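Local coordinates for protein pullulanase (Bacillus acidopullulyticus, PDB 2WAN) that hydrolyses the alpha-1,6-glucosidic linkages of pullulan and probably those at the branch points of starch-type polysaccharides, at residues A[783-788]-A[804-809]; A[738-743]-A[758-763]. All blocks are in the same frame, centred on the assembly; numbering follows the deposited sequence.

Contact 1: residues A[783-788]-A[804-809]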
loop_
_atom_site.group_PDB
_atom_site.type_symbol
_atom_site.label_atom_id
_atom_site.label_comp_id
_atom_site.label_asym_id
_atom_site.label_seq_id
_atom_site.Cartn_x
_atom_site.Cartn_y
_atom_site.Cartn_z
ATOM N N LEU A 783 13.259 -11.332 22.405
ATOM C CA LEU A 783 13.623 -9.962 22.811
ATOM C C LEU A 783 14.741 -9.431 21.923
ATOM O O LEU A 783 15.733 -8.875 22.402
ATOM C CB LEU A 783 13.990 -9.889 24.307
ATOM C CG LEU A 783 13.009 -10.556 25.303
ATOM C CD1 LEU A 783 13.508 -10.336 26.764
ATOM C CD2 LEU A 783 11.545 -10.032 25.149
ATOM N N ARG A 784 14.587 -9.635 20.618
ATOM C CA ARG A 784 15.567 -9.129 19.656
ATOM C C ARG A 784 15.791 -7.634 19.883
ATOM O O ARG A 784 14.854 -6.898 20.186
ATOM C CB ARG A 784 15.093 -9.409 18.227
ATOM C CG ARG A 784 15.899 -8.732 17.125
ATOM C CD ARG A 784 15.602 -9.440 15.815
ATOM N NE ARG A 784 16.013 -8.711 14.616
ATOM C CZ ARG A 784 15.241 -7.840 13.979
ATOM N NH1 ARG A 784 14.040 -7.550 14.466
ATOM N NH2 ARG A 784 15.672 -7.258 12.852
ATOM N N THR A 785 17.051 -7.216 19.808
ATOM C CA THR A 785 17.418 -5.825 20.077
ATOM C C THR A 785 18.224 -5.253 18.909
ATOM O O THR A 785 19.073 -5.949 18.331
ATOM C CB THR A 785 18.214 -5.687 21.419
ATOM O OG1 THR A 785 18.612 -4.322 21.604
ATOM C CG2 THR A 785 19.449 -6.561 21.435
ATOM N N LYS A 786 17.924 -4.002 18.554
ATOM C CA LYS A 786 18.663 -3.255 17.536
ATOM C C LYS A 786 19.538 -2.199 18.206
ATOM O O LYS A 786 19.990 -1.243 17.556
ATOM C CB LYS A 786 17.698 -2.568 16.562
ATOM C CG LYS A 786 16.895 -3.570 15.691
ATOM C CD LYS A 786 15.848 -2.906 14.824
ATOM C CE LYS A 786 15.100 -3.950 13.927
ATOM N NZ LYS A 786 14.151 -3.236 13.014
ATOM N N GLY A 787 19.766 -2.370 19.504
ATOM C CA GLY A 787 20.532 -1.376 20.271
ATOM C C GLY A 787 19.888 -0.003 20.274
ATOM O O GLY A 787 20.581 1.014 20.421
ATOM N N GLY A 788 18.565 0.036 20.116
ATOM C CA GLY A 788 17.818 1.278 20.124
ATOM C C GLY A 788 17.599 1.938 18.779
ATOM O O GLY A 788 16.947 2.975 18.705
ATOM N N TRP A 804 20.728 -15.653 17.780
ATOM C CA TRP A 804 20.017 -16.815 18.306
ATOM C C TRP A 804 20.392 -17.171 19.745
ATOM O O TRP A 804 19.680 -17.926 20.387
ATOM C CB TRP A 804 20.184 -18.021 17.367
ATOM C CG TRP A 804 19.485 -17.819 16.030
ATOM C CD1 TRP A 804 20.003 -17.229 14.905
ATOM C CD2 TRP A 804 18.128 -18.175 15.702
ATOM N NE1 TRP A 804 19.068 -17.238 13.891
ATOM C CE2 TRP A 804 17.913 -17.808 14.351
ATOM C CE3 TRP A 804 17.076 -18.771 16.421
ATOM C CZ2 TRP A 804 16.683 -18.014 13.693
ATOM C CZ3 TRP A 804 15.843 -18.984 15.763
ATOM C CH2 TRP A 804 15.667 -18.612 14.410
ATOM N N SER A 805 21.493 -16.604 20.255
ATOM C CA SER A 805 21.797 -16.707 21.681
ATOM C C SER A 805 20.682 -16.120 22.551
ATOM O O SER A 805 20.531 -16.513 23.708
ATOM C CB SER A 805 23.148 -16.030 22.040
ATOM O OG SER A 805 23.051 -14.622 22.094
ATOM N N ARG A 806 19.917 -15.176 22.011
ATOM C CA ARG A 806 18.835 -14.570 22.801
ATOM C C ARG A 806 17.654 -15.518 22.979
ATOM O O ARG A 806 16.889 -15.406 23.941
ATOM C CB ARG A 806 18.403 -13.236 22.207
ATOM C CG ARG A 806 19.519 -12.197 22.356
ATOM C CD ARG A 806 19.144 -10.853 21.836
ATOM N NE ARG A 806 18.256 -10.070 22.710
ATOM C CZ ARG A 806 18.634 -9.335 23.758
ATOM N NH1 ARG A 806 19.912 -9.268 24.155
ATOM N NH2 ARG A 806 17.727 -8.634 24.410
ATOM N N LYS A 807 17.496 -16.465 22.058
ATOM C CA LYS A 807 16.519 -17.523 22.317
ATOM C C LYS A 807 16.933 -18.429 23.487
ATOM O O LYS A 807 16.074 -18.867 24.255
ATOM C CB LYS A 807 16.217 -18.349 21.055
ATOM C CG LYS A 807 15.266 -19.557 21.313
ATOM C CD LYS A 807 14.876 -20.267 19.997
ATOM C CE LYS A 807 13.968 -21.447 20.321
ATOM N NZ LYS A 807 13.578 -22.144 19.045
ATOM N N ALA A 808 18.232 -18.704 23.626
ATOM C CA ALA A 808 18.718 -19.456 24.770
ATOM C C ALA A 808 18.522 -18.628 26.054
ATOM O O ALA A 808 18.012 -19.128 27.065
ATOM C CB ALA A 808 20.191 -19.805 24.573
ATOM N N GLN A 809 18.873 -17.351 25.964
ATOM C CA GLN A 809 18.819 -16.449 27.116
ATOM C C GLN A 809 17.391 -16.218 27.599
ATOM O O GLN A 809 17.143 -16.107 28.817
ATOM C CB GLN A 809 19.446 -15.111 26.731
ATOM C CG GLN A 809 19.452 -14.080 27.878
ATOM C CD GLN A 809 20.294 -12.867 27.570
ATOM O OE1 GLN A 809 20.614 -12.580 26.412
ATOM N NE2 GLN A 809 20.662 -12.131 28.618
#
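In the loop that leaves the eighth strand, 773-777, of the alpha-amylase-type (beta/alpha)8 barrel, the backbone carbonyl of Leu783 is forked by the guanidinium group of Arg806, which reaches back from the short helix 805-809. The arginine grips side-on: Arg806 NE and Leu783 O lie 2.8 Å apart, and Arg806 NH2 comes equally close to the same Leu783 O, at 2.8 Å. Sharing one acceptor bends both bonds, to N-H...O angles near 140°. NH2 approaches only slightly tilted from the carbonyl plane, whereas NE stands well above it. The arginine chain is extended until it turns at chi3 (77°), and this bend presents the NE edge to the loop. One guanidinium face is covered by Thr785, whose CG2 sits over the centre of the group, 3.7 Å from Arg806 CZ, the two side chains crossing almost at right angles. Leu783 CB packs 3.9 Å from Arg806 NH2. With OG1 anti to the backbone N (chi1 177°), Thr785 turns its hydroxyl to its own loop, where it accepts from Gly787 N at 3.1 Å in an ST turn and also bonds Asp742 OD1. An alanine at Arg806 would remove both donors and would probably leave the Leu783 carbonyl without these mates and the Thr785 methyl without its flat cover. Trp741 of helix 740-747 touches both Arg806 and Leu783, and Leu783 also meets Ile757 of helix 753-769; on helix 805-809 itself, Lys807 forms a salt bridge with Glu480 of helix 474-481.

Contact 2: residues A[738-743]-A[758-763]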
loop_
_atom_site.group_PDB
_atom_site.type_symbol
_atom_site.label_atom_id
_atom_site.label_comp_id
_atom_site.label_asym_id
_atom_site.label_seq_id
_atom_site.Cartn_x
_atom_site.Cartn_y
_atom_site.Cartn_z
ATOM N N MET A 738 11.124 0.830 16.482
ATOM C CA MET A 738 11.925 0.063 17.430
ATOM C C MET A 738 11.385 -1.345 17.706
ATOM O O MET A 738 10.184 -1.591 17.620
ATOM C CB MET A 738 12.062 0.860 18.730
ATOM C CG MET A 738 12.495 2.299 18.478
ATOM S SD MET A 738 12.524 3.253 20.010
ATOM C CE MET A 738 13.851 2.429 20.900
ATOM N N THR A 739 12.281 -2.270 18.057
ATOM C CA THR A 739 11.803 -3.563 18.544
ATOM C C THR A 739 11.118 -3.286 19.891
ATOM O O THR A 739 11.393 -2.256 20.537
ATOM C CB THR A 739 12.925 -4.588 18.750
ATOM O OG1 THR A 739 13.726 -4.227 19.889
ATOM C CG2 THR A 739 13.807 -4.708 17.497
ATOM N N LEU A 740 10.217 -4.167 20.313
ATOM C CA LEU A 740 9.495 -3.908 21.549
ATOM C C LEU A 740 10.432 -3.858 22.743
ATOM O O LEU A 740 10.236 -3.032 23.633
ATOM C CB LEU A 740 8.347 -4.912 21.774
ATOM C CG LEU A 740 7.348 -4.494 22.871
ATOM C CD1 LEU A 740 6.834 -3.065 22.644
ATOM C CD2 LEU A 740 6.164 -5.485 22.996
ATOM N N TRP A 741 11.465 -4.699 22.749
ATOM C CA TRP A 741 12.410 -4.731 23.875
ATOM C C TRP A 741 13.090 -3.364 24.007
ATOM O O TRP A 741 13.191 -2.807 25.113
ATOM C CB TRP A 741 13.444 -5.881 23.729
ATOM C CG TRP A 741 14.250 -6.106 25.000
ATOM C CD1 TRP A 741 15.603 -6.008 25.147
ATOM C CD2 TRP A 741 13.721 -6.433 26.301
ATOM N NE1 TRP A 741 15.961 -6.276 26.467
ATOM C CE2 TRP A 741 14.822 -6.549 27.186
ATOM C CE3 TRP A 741 12.419 -6.662 26.796
ATOM C CZ2 TRP A 741 14.664 -6.859 28.553
ATOM C CZ3 TRP A 741 12.260 -6.974 28.147
ATOM C CH2 TRP A 741 13.388 -7.067 29.016
ATOM N N ASP A 742 13.515 -2.821 22.869
ATOM C CA ASP A 742 14.174 -1.509 22.821
ATOM C C ASP A 742 13.195 -0.391 23.176
ATOM O O ASP A 742 13.552 0.551 23.897
ATOM C CB ASP A 742 14.760 -1.270 21.433
ATOM C CG ASP A 742 15.985 -2.129 21.151
ATOM O OD1 ASP A 742 16.398 -2.926 22.016
ATOM O OD2 ASP A 742 16.544 -1.993 20.055
ATOM N N LYS A 743 11.975 -0.493 22.653
ATOM C CA LYS A 743 10.924 0.504 22.920
ATOM C C LYS A 743 10.612 0.597 24.413
ATOM O O LYS A 743 10.490 1.701 24.954
ATOM C CB LYS A 743 9.649 0.158 22.134
ATOM C CG LYS A 743 8.377 0.831 22.628
ATOM C CD LYS A 743 8.398 2.356 22.456
ATOM C CE LYS A 743 7.381 2.995 23.398
ATOM N NZ LYS A 743 7.362 4.504 23.265
ATOM N N LYS A 758 7.558 -8.976 31.450
ATOM C CA LYS A 758 6.109 -9.122 31.596
ATOM C C LYS A 758 5.310 -8.166 30.706
ATOM O O LYS A 758 4.311 -8.577 30.110
ATOM C CB LYS A 758 5.686 -8.944 33.065
ATOM C CG LYS A 758 6.211 -10.050 33.976
ATOM C CD LYS A 758 5.747 -9.798 35.411
ATOM C CE LYS A 758 6.188 -10.920 36.336
ATOM N NZ LYS A 758 5.803 -10.584 37.734
ATOM N N MET A 759 5.750 -6.907 30.607
ATOM C CA MET A 759 5.087 -5.910 29.757
ATOM C C MET A 759 5.134 -6.291 28.270
ATOM O O MET A 759 4.133 -6.162 27.568
ATOM C CB MET A 759 5.696 -4.526 29.954
ATOM C CG MET A 759 5.503 -3.974 31.358
ATOM S SD MET A 759 6.447 -2.416 31.499
ATOM C CE MET A 759 6.465 -2.226 33.309
ATOM N N ASP A 760 6.295 -6.771 27.834
ATOM C CA ASP A 760 6.508 -7.214 26.451
ATOM C C ASP A 760 5.550 -8.386 26.156
ATOM O O ASP A 760 4.810 -8.374 25.158
ATOM C CB ASP A 760 7.989 -7.638 26.293
ATOM C CG ASP A 760 8.368 -7.976 24.843
ATOM O OD1 ASP A 760 7.652 -8.759 24.181
ATOM O OD2 ASP A 760 9.407 -7.449 24.376
ATOM N N GLU A 761 5.547 -9.382 27.036
ATOM C CA GLU A 761 4.641 -10.519 26.907
ATOM C C GLU A 761 3.176 -10.102 26.888
ATOM O O GLU A 761 2.397 -10.633 26.098
ATOM C CB GLU A 761 4.886 -11.529 28.019
ATOM C CG GLU A 761 6.214 -12.303 27.817
ATOM C CD GLU A 761 6.619 -13.174 28.989
ATOM O OE1 GLU A 761 6.273 -12.843 30.146
ATOM O OE2 GLU A 761 7.319 -14.197 28.750
ATOM N N LEU A 762 2.799 -9.170 27.767
ATOM C CA LEU A 762 1.413 -8.662 27.801
ATOM C C LEU A 762 0.969 -7.983 26.505
ATOM O O LEU A 762 -0.134 -8.246 26.023
ATOM C CB LEU A 762 1.201 -7.715 28.992
ATOM C CG LEU A 762 -0.196 -7.086 29.121
ATOM C CD1 LEU A 762 -1.310 -8.121 29.185
ATOM C CD2 LEU A 762 -0.216 -6.256 30.412
ATOM N N ALA A 763 1.825 -7.139 25.932
ATOM C CA ALA A 763 1.497 -6.471 24.676
ATOM C C ALA A 763 1.212 -7.506 23.586
ATOM O O ALA A 763 0.204 -7.405 22.864
ATOM C CB ALA A 763 2.629 -5.561 24.259
#
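Leu740 and Asp760 lie side by side, pointing opposite ways, where helix 740-747 starts beside helix 753-769, both of them in the connection between barrel strands 728-730 and 773-777, a beta-alpha-beta crossover of the (beta/alpha)8 barrel. The CB of each is directed toward the other helix, and CG anti to the backbone nitrogen (Leu740 chi1 -166°) lays the two chains alongside one another. The Asp760 carboxylate lies along the leucine: OD2 is 3.8 Å from Leu740 CB, and OD1 is also 3.8 Å from Leu740 CD2. Trp741 meets the same carboxylate differently. The two side chains cross at about a right angle, and Asp760 OD2 comes to the indole edge near the ring plane, 3.9 Å from Trp741 CE3, with ring and carboxylate planes turned 43° apart. Asp760 OD2 is also 3.8 Å from Trp741 N, too long to bond but close to the first turn of helix 740-747, whose partial positive charge could modestly steady the buried carboxylate; the same helix start also has Leu740 N bonded to Glu780 OE2. Thr739 occupies the N-cap of that helix, its OG1 accepting a weak bond from Asp742 N. Phe817 of helix 811-826 packs on Asp760. One helical turn beyond Asp760, the methyl of Ala763 makes the apolar part of the contact, its CB 3.8 Å from Leu740 CD2.

In the fold
Contact 2 comes first along the chain and closes before contact 1 opens; the eighth barrel strand, 773-777, runs between them, and their centres are 12 Å apart on the same side of the chain's centre. Contact 2 joins two helices of the crossover leading to that strand, and contact 1 joins the loop leaving it to helix 805-809. The loop 783-788 rests directly on contact 2: Asp742 OD2 lies 2.9 Å from Lys786 N, a probable hydrogen bond, Arg784 O bonds the N-cap hydroxyl of Thr739, and Leu783 CD2 packs 3.4 Å from Asp760 OD2. The helices after strand 728-730 and the loop and helix 805-809 after strand 773-777 thus pack together in the catalytic barrel domain.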